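Local coordinates for neurotoxin (Clostridium botulinum, PDB 1ZB7), which cleaves synaptobrevins (VAMP1, VAMP2 and VAMP3) as a zinc endopeptidase after reaching the cytosol of the host cell, at residues I39-I43 with I112-P117; R302-V306 with K320-K324. One frame throughout, in Å; residues are numbered along the deposited sequence.

Contact 1. Residues I39-I43 with I112-P117; sequences IIDRI and IVDAIP
The turn that carries Arg-42 lies against the end of the helix bearing Val-113, and the CA atoms of these two residues are 6.0 Å apart. The turn is of type II, from Ile-40 to Ile-43, and joins strand 34-38 to strand 43-46. Its Ile-43 N bonds to Ile-40 O at 3.1 Å. Helix 103-114 stops here, and Ala-115 then centres an inverse gamma turn. No hydrogen bond links the two segments.

Val-113 meets all four residues of the turn. Its CG2 lies 3.5 Å from CG2 of Ile-40 and 3.4 Å from the carbonyl O of Asp-41. This methyl sits beside the Val-113 backbone N, with CG1 anti to it (chi1 172°). CG1 faces the CB of Asp-41. One residue earlier, Ile-112 CG2 touches Ile-43 CD1 at 3.9 Å, the two side chains crossing at about a right angle.

Arg-42 reaches along the other segment to Ile-116. The side chain bends at chi3 (136°), and one face of its guanidinium comes over Ile-116. CG1 of Ile-116 stands 3.2 Å above that plane, offset toward the rim. Its CD1 reaches back to Arg-42 CD at 3.7 Å. Pro-117 CD approaches Arg-42 NH1 obliquely at 4.2 Å.

Asn-157 bridges both sides: its OD1 accepts from Arg-42 NH1, and its ND2 donates to Ile-112 O. The Ile-112 side chain also packs on Leu-232 and Leu-236 of helix 224-239. That helix carries the HExxH zinc-protease motif, with Leu-232 inside it. The contact sets a mixed-sheet turn against a helix packed on the motif helix.

The direct contact between turn and helix end is packing; the polar link runs through Asn-157. The arginine contributes its aliphatic chain and a flat face to Ile-116, while its NH1 donates to the asparagine.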
loop_
_atom_site.group_PDB
_atom_site.type_symbol
_atom_site.label_atom_id
_atom_site.label_comp_id
_atom_site.label_asym_id
_atom_site.label_seq_id
_atom_site.Cartn_x
_atom_site.Cartn_y
_atom_site.Cartn_z
ATOM N N ILE A 39 -21.169 30.273 -6.024
ATOM C CA ILE A 39 -20.022 31.042 -5.618
ATOM C C ILE A 39 -18.982 31.371 -6.723
ATOM O O ILE A 39 -18.227 32.365 -6.643
ATOM C CB ILE A 39 -19.321 30.324 -4.419
ATOM C CG1 ILE A 39 -18.910 28.888 -4.826
ATOM C CG2 ILE A 39 -20.231 30.322 -3.238
ATOM C CD1 ILE A 39 -17.674 28.468 -4.141
ATOM N N ILE A 40 -18.947 30.503 -7.726
ATOM C CA ILE A 40 -18.079 30.581 -8.888
ATOM C C ILE A 40 -18.966 30.095 -9.996
ATOM O O ILE A 40 -19.853 29.290 -9.764
ATOM C CB ILE A 40 -16.802 29.642 -8.768
ATOM C CG1 ILE A 40 -15.877 30.097 -7.648
ATOM C CG2 ILE A 40 -15.928 29.704 -10.087
ATOM C CD1 ILE A 40 -14.915 28.998 -6.968
ATOM N N ASP A 41 -18.789 30.618 -11.214
ATOM C CA ASP A 41 -19.455 29.982 -12.368
ATOM C C ASP A 41 -19.354 28.425 -12.423
ATOM O O ASP A 41 -18.282 27.846 -12.299
ATOM C CB ASP A 41 -19.009 30.616 -13.663
ATOM C CG ASP A 41 -19.516 32.112 -13.746
ATOM O OD1 ASP A 41 -20.799 32.400 -13.984
ATOM O OD2 ASP A 41 -18.615 32.951 -13.476
ATOM N N ARG A 42 -20.520 27.823 -12.557
ATOM C CA ARG A 42 -20.704 26.417 -12.675
ATOM C C ARG A 42 -20.446 25.581 -11.391
ATOM O O ARG A 42 -20.568 24.399 -11.433
ATOM C CB ARG A 42 -19.908 25.936 -13.899
ATOM C CG ARG A 42 -20.553 26.603 -15.153
ATOM C CD ARG A 42 -20.344 25.806 -16.337
ATOM N NE ARG A 42 -21.552 25.698 -17.159
ATOM C CZ ARG A 42 -22.229 24.570 -17.483
ATOM N NH1 ARG A 42 -21.971 23.270 -17.036
ATOM N NH2 ARG A 42 -23.231 24.769 -18.307
ATOM N N ILE A 43 -20.199 26.268 -10.282
ATOM C CA ILE A 43 -19.872 25.667 -8.970
ATOM C C ILE A 43 -20.821 26.193 -7.856
ATOM O O ILE A 43 -20.845 27.396 -7.536
ATOM C CB ILE A 43 -18.402 25.971 -8.588
ATOM C CG1 ILE A 43 -17.443 25.551 -9.702
ATOM C CG2 ILE A 43 -18.085 25.309 -7.294
ATOM C CD1 ILE A 43 -15.928 25.778 -9.345
ATOM N N ILE A 112 -11.632 23.827 -13.977
ATOM C CA ILE A 112 -12.927 23.241 -13.589
ATOM C C ILE A 112 -14.102 23.984 -14.196
ATOM O O ILE A 112 -14.993 23.372 -14.739
ATOM C CB ILE A 112 -13.013 23.088 -12.002
ATOM C CG1 ILE A 112 -12.071 21.930 -11.559
ATOM C CG2 ILE A 112 -14.405 22.916 -11.534
ATOM C CD1 ILE A 112 -11.792 21.864 -10.079
ATOM N N VAL A 113 -14.102 25.308 -14.085
ATOM C CA VAL A 113 -15.101 26.191 -14.675
ATOM C C VAL A 113 -15.251 25.977 -16.154
ATOM O O VAL A 113 -16.363 25.838 -16.674
ATOM C CB VAL A 113 -14.751 27.679 -14.405
ATOM C CG1 VAL A 113 -15.707 28.677 -15.210
ATOM C CG2 VAL A 113 -14.919 27.935 -12.959
ATOM N N ASP A 114 -14.135 25.917 -16.848
ATOM C CA ASP A 114 -14.186 25.619 -18.255
ATOM C C ASP A 114 -14.539 24.202 -18.702
ATOM O O ASP A 114 -14.803 23.996 -19.936
ATOM C CB ASP A 114 -12.839 26.031 -18.920
ATOM C CG ASP A 114 -12.680 27.519 -18.997
ATOM O OD1 ASP A 114 -13.662 28.311 -18.685
ATOM O OD2 ASP A 114 -11.544 27.909 -19.345
ATOM N N ALA A 115 -14.486 23.211 -17.818
ATOM C CA ALA A 115 -14.581 21.799 -18.235
ATOM C C ALA A 115 -15.995 21.293 -18.187
ATOM O O ALA A 115 -16.317 20.327 -17.529
ATOM C CB ALA A 115 -13.656 20.918 -17.450
ATOM N N ILE A 116 -16.851 21.975 -18.939
ATOM C CA ILE A 116 -18.253 21.622 -19.104
ATOM C C ILE A 116 -18.356 20.195 -19.604
ATOM O O ILE A 116 -17.656 19.826 -20.522
ATOM C CB ILE A 116 -18.883 22.691 -20.023
ATOM C CG1 ILE A 116 -19.311 23.864 -19.207
ATOM C CG2 ILE A 116 -20.023 22.255 -20.915
ATOM C CD1 ILE A 116 -18.265 24.850 -19.238
ATOM N N PRO A 117 -19.188 19.383 -18.969
ATOM C CA PRO A 117 -19.502 18.058 -19.513
ATOM C C PRO A 117 -20.043 18.143 -20.953
ATOM O O PRO A 117 -20.666 19.148 -21.357
ATOM C CB PRO A 117 -20.559 17.480 -18.545
ATOM C CG PRO A 117 -20.724 18.537 -17.478
ATOM C CD PRO A 117 -19.843 19.659 -17.683
#

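Contact 2. Residues R302-V306 with K320-K324; sequences RLNIV and KQIYK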
loop_
_atom_site.group_PDB
_atom_site.type_symbol
_atom_site.label_atom_id
_atom_site.label_comp_id
_atom_site.label_asym_id
_atom_site.label_seq_id
_atom_site.Cartn_x
_atom_site.Cartn_y
_atom_site.Cartn_z
ATOM N N ARG A 302 -17.438 12.493 -32.487
ATOM C CA ARG A 302 -18.803 12.970 -32.228
ATOM C C ARG A 302 -19.045 14.407 -32.723
ATOM O O ARG A 302 -20.063 14.653 -33.414
ATOM C CB ARG A 302 -19.253 12.798 -30.716
ATOM C CG ARG A 302 -19.705 11.387 -30.538
ATOM C CD ARG A 302 -19.876 10.790 -29.125
ATOM N NE ARG A 302 -21.252 10.996 -28.741
ATOM C CZ ARG A 302 -22.199 10.114 -28.457
ATOM N NH1 ARG A 302 -22.041 8.793 -28.435
ATOM N NH2 ARG A 302 -23.352 10.643 -28.099
ATOM N N LEU A 303 -18.084 15.305 -32.456
ATOM C CA LEU A 303 -18.212 16.681 -32.779
ATOM C C LEU A 303 -18.318 16.834 -34.286
ATOM O O LEU A 303 -18.988 17.716 -34.746
ATOM C CB LEU A 303 -17.028 17.514 -32.262
ATOM C CG LEU A 303 -17.024 17.900 -30.796
ATOM C CD1 LEU A 303 -15.893 18.880 -30.562
ATOM C CD2 LEU A 303 -18.359 18.480 -30.313
ATOM N N ASN A 304 -17.643 15.954 -35.030
ATOM C CA ASN A 304 -17.649 16.042 -36.455
ATOM C C ASN A 304 -18.949 15.628 -37.061
ATOM O O ASN A 304 -19.073 15.765 -38.187
ATOM C CB ASN A 304 -16.486 15.236 -37.061
ATOM C CG ASN A 304 -15.164 15.880 -36.776
ATOM O OD1 ASN A 304 -15.146 17.052 -36.445
ATOM N ND2 ASN A 304 -14.077 15.121 -36.801
ATOM N N ILE A 305 -19.868 15.040 -36.325
ATOM C CA ILE A 305 -21.119 14.612 -36.867
ATOM C C ILE A 305 -22.302 15.174 -36.177
ATOM O O ILE A 305 -23.380 14.894 -36.622
ATOM C CB ILE A 305 -21.311 13.020 -36.957
ATOM C CG1 ILE A 305 -21.302 12.367 -35.630
ATOM C CG2 ILE A 305 -20.321 12.394 -37.992
ATOM C CD1 ILE A 305 -21.265 10.800 -35.776
ATOM N N VAL A 306 -22.120 15.984 -35.144
ATOM C CA VAL A 306 -23.243 16.638 -34.471
ATOM C C VAL A 306 -23.773 17.663 -35.319
ATOM O O VAL A 306 -23.028 18.404 -35.931
ATOM C CB VAL A 306 -22.859 17.284 -32.979
ATOM C CG1 VAL A 306 -24.001 18.207 -32.417
ATOM C CG2 VAL A 306 -22.668 16.208 -32.129
ATOM N N LYS A 320 -19.754 23.317 -29.839
ATOM C CA LYS A 320 -18.563 22.840 -30.537
ATOM C C LYS A 320 -17.300 23.629 -30.197
ATOM O O LYS A 320 -16.228 23.054 -29.989
ATOM C CB LYS A 320 -18.787 22.796 -32.044
ATOM C CG LYS A 320 -19.728 21.696 -32.484
ATOM C CD LYS A 320 -19.851 21.616 -33.993
ATOM C CE LYS A 320 -20.644 20.345 -34.457
ATOM N NZ LYS A 320 -20.425 19.796 -35.944
ATOM N N GLN A 321 -17.421 24.947 -30.166
ATOM C CA GLN A 321 -16.296 25.805 -29.764
ATOM C C GLN A 321 -15.793 25.661 -28.270
ATOM O O GLN A 321 -14.611 25.667 -27.957
ATOM C CB GLN A 321 -16.646 27.235 -30.076
ATOM C CG GLN A 321 -15.521 28.203 -29.734
ATOM C CD GLN A 321 -14.291 28.162 -30.673
ATOM O OE1 GLN A 321 -14.404 28.410 -31.900
ATOM N NE2 GLN A 321 -13.101 27.924 -30.082
ATOM N N ILE A 322 -16.732 25.594 -27.383
ATOM C CA ILE A 322 -16.502 25.258 -26.026
ATOM C C ILE A 322 -15.700 23.921 -25.875
ATOM O O ILE A 322 -14.678 23.860 -25.161
ATOM C CB ILE A 322 -17.860 25.192 -25.295
ATOM C CG1 ILE A 322 -18.423 26.603 -25.123
ATOM C CG2 ILE A 322 -17.726 24.570 -23.942
ATOM C CD1 ILE A 322 -19.820 26.605 -24.413
ATOM N N TYR A 323 -16.159 22.869 -26.542
ATOM C CA TYR A 323 -15.484 21.574 -26.468
ATOM C C TYR A 323 -14.128 21.588 -27.146
ATOM O O TYR A 323 -13.193 20.978 -26.648
ATOM C CB TYR A 323 -16.397 20.430 -26.979
ATOM C CG TYR A 323 -17.622 20.289 -26.108
ATOM C CD1 TYR A 323 -17.507 20.250 -24.691
ATOM C CD2 TYR A 323 -18.912 20.296 -26.666
ATOM C CE1 TYR A 323 -18.556 20.217 -23.963
ATOM C CE2 TYR A 323 -20.005 20.187 -25.859
ATOM C CZ TYR A 323 -19.823 20.175 -24.533
ATOM O OH TYR A 323 -20.883 20.189 -23.704
ATOM N N LYS A 324 -14.006 22.237 -28.291
ATOM C CA LYS A 324 -12.694 22.474 -28.897
ATOM C C LYS A 324 -11.703 23.102 -27.877
ATOM O O LYS A 324 -10.606 22.636 -27.722
ATOM C CB LYS A 324 -12.855 23.340 -30.120
ATOM C CG LYS A 324 -11.530 23.641 -30.869
ATOM C CD LYS A 324 -11.685 24.849 -31.759
ATOM C CE LYS A 324 -10.342 25.177 -32.411
ATOM N NZ LYS A 324 -10.518 25.993 -33.672
#
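Lys-320 sends its ammonium group to two main-chain carbonyls across the contact. NZ donates to Leu-303 O at 2.8 Å and to Val-306 O at 3.0 Å. The first bond is nearly straight on the carbonyl, with a C=O...NZ angle of 176°. The second is more bent, at 146°, and NZ is tilted 17° from the Val-306 carbonyl plane. The lysine chain is extended beyond CG, which carries NZ across to both oxygens. CE follows it closely, 3.1 Å from Leu-303 O.

Other polar groups of 302-306 also have partners. Arg-302 O takes Ile-305 N at 2.9 Å, and a weak bond from Val-306 N. Arg-302 NH2 donates to Thr-124 O. Asn-304 OD1 accepts from the backbone N of Tyr-337.

A lysine here binds the carbonyls at the C-terminal end of a helix. Helix 282-303 finishes near Leu-303, and Lys-320 comes from the next helix, 316-327, to reach that end and the following loop. The positive charge there would be expected to suit the negative end of the helix dipole.

Beside these bonds, the side chains pack. The Leu-303 and Lys-320 side chains run antiparallel, side by side, and Leu-303 CD2 approaches Lys-320 CG at 4.1 Å. The other leucine methyl, CD1, meets Tyr-323 CB at 3.9 Å. CD2 lies oblique to the tyrosine ring, and the leucine and tyrosine side chains cross at about a right angle. Val-306 CB adds a contact with Lys-320 CE at 4.1 Å. Phe-129 and Tyr-337 also pack on both Leu-303 and Lys-320.

Tyr-323 OH bonds to Pro-117 O, and its ring meets that of Tyr-118. Lys-324 NZ forms a salt bridge with Glu-331.

Contacts 1 and 2 are both largely buried, but contact 1 lies deeper in the chain: its centre is about 12 Å from the centre of the chain, against about 26 Å for contact 2. The Ile-112 side chain is about 13 Å from the zinc ion, so contact 1 lies around the site without touching the metal. It joins a turn of the mixed sheet to helix 103-114, whereas contact 2 joins two consecutive helices. Hydrocarbon packing carries the first; two lysine-to-carbonyl bonds lead the second. The centres are 19 Å apart, yet the contacts touch: Tyr-323 OH of contact 2 packs on Ile-116 CG2 of contact 1 at 3.6 Å.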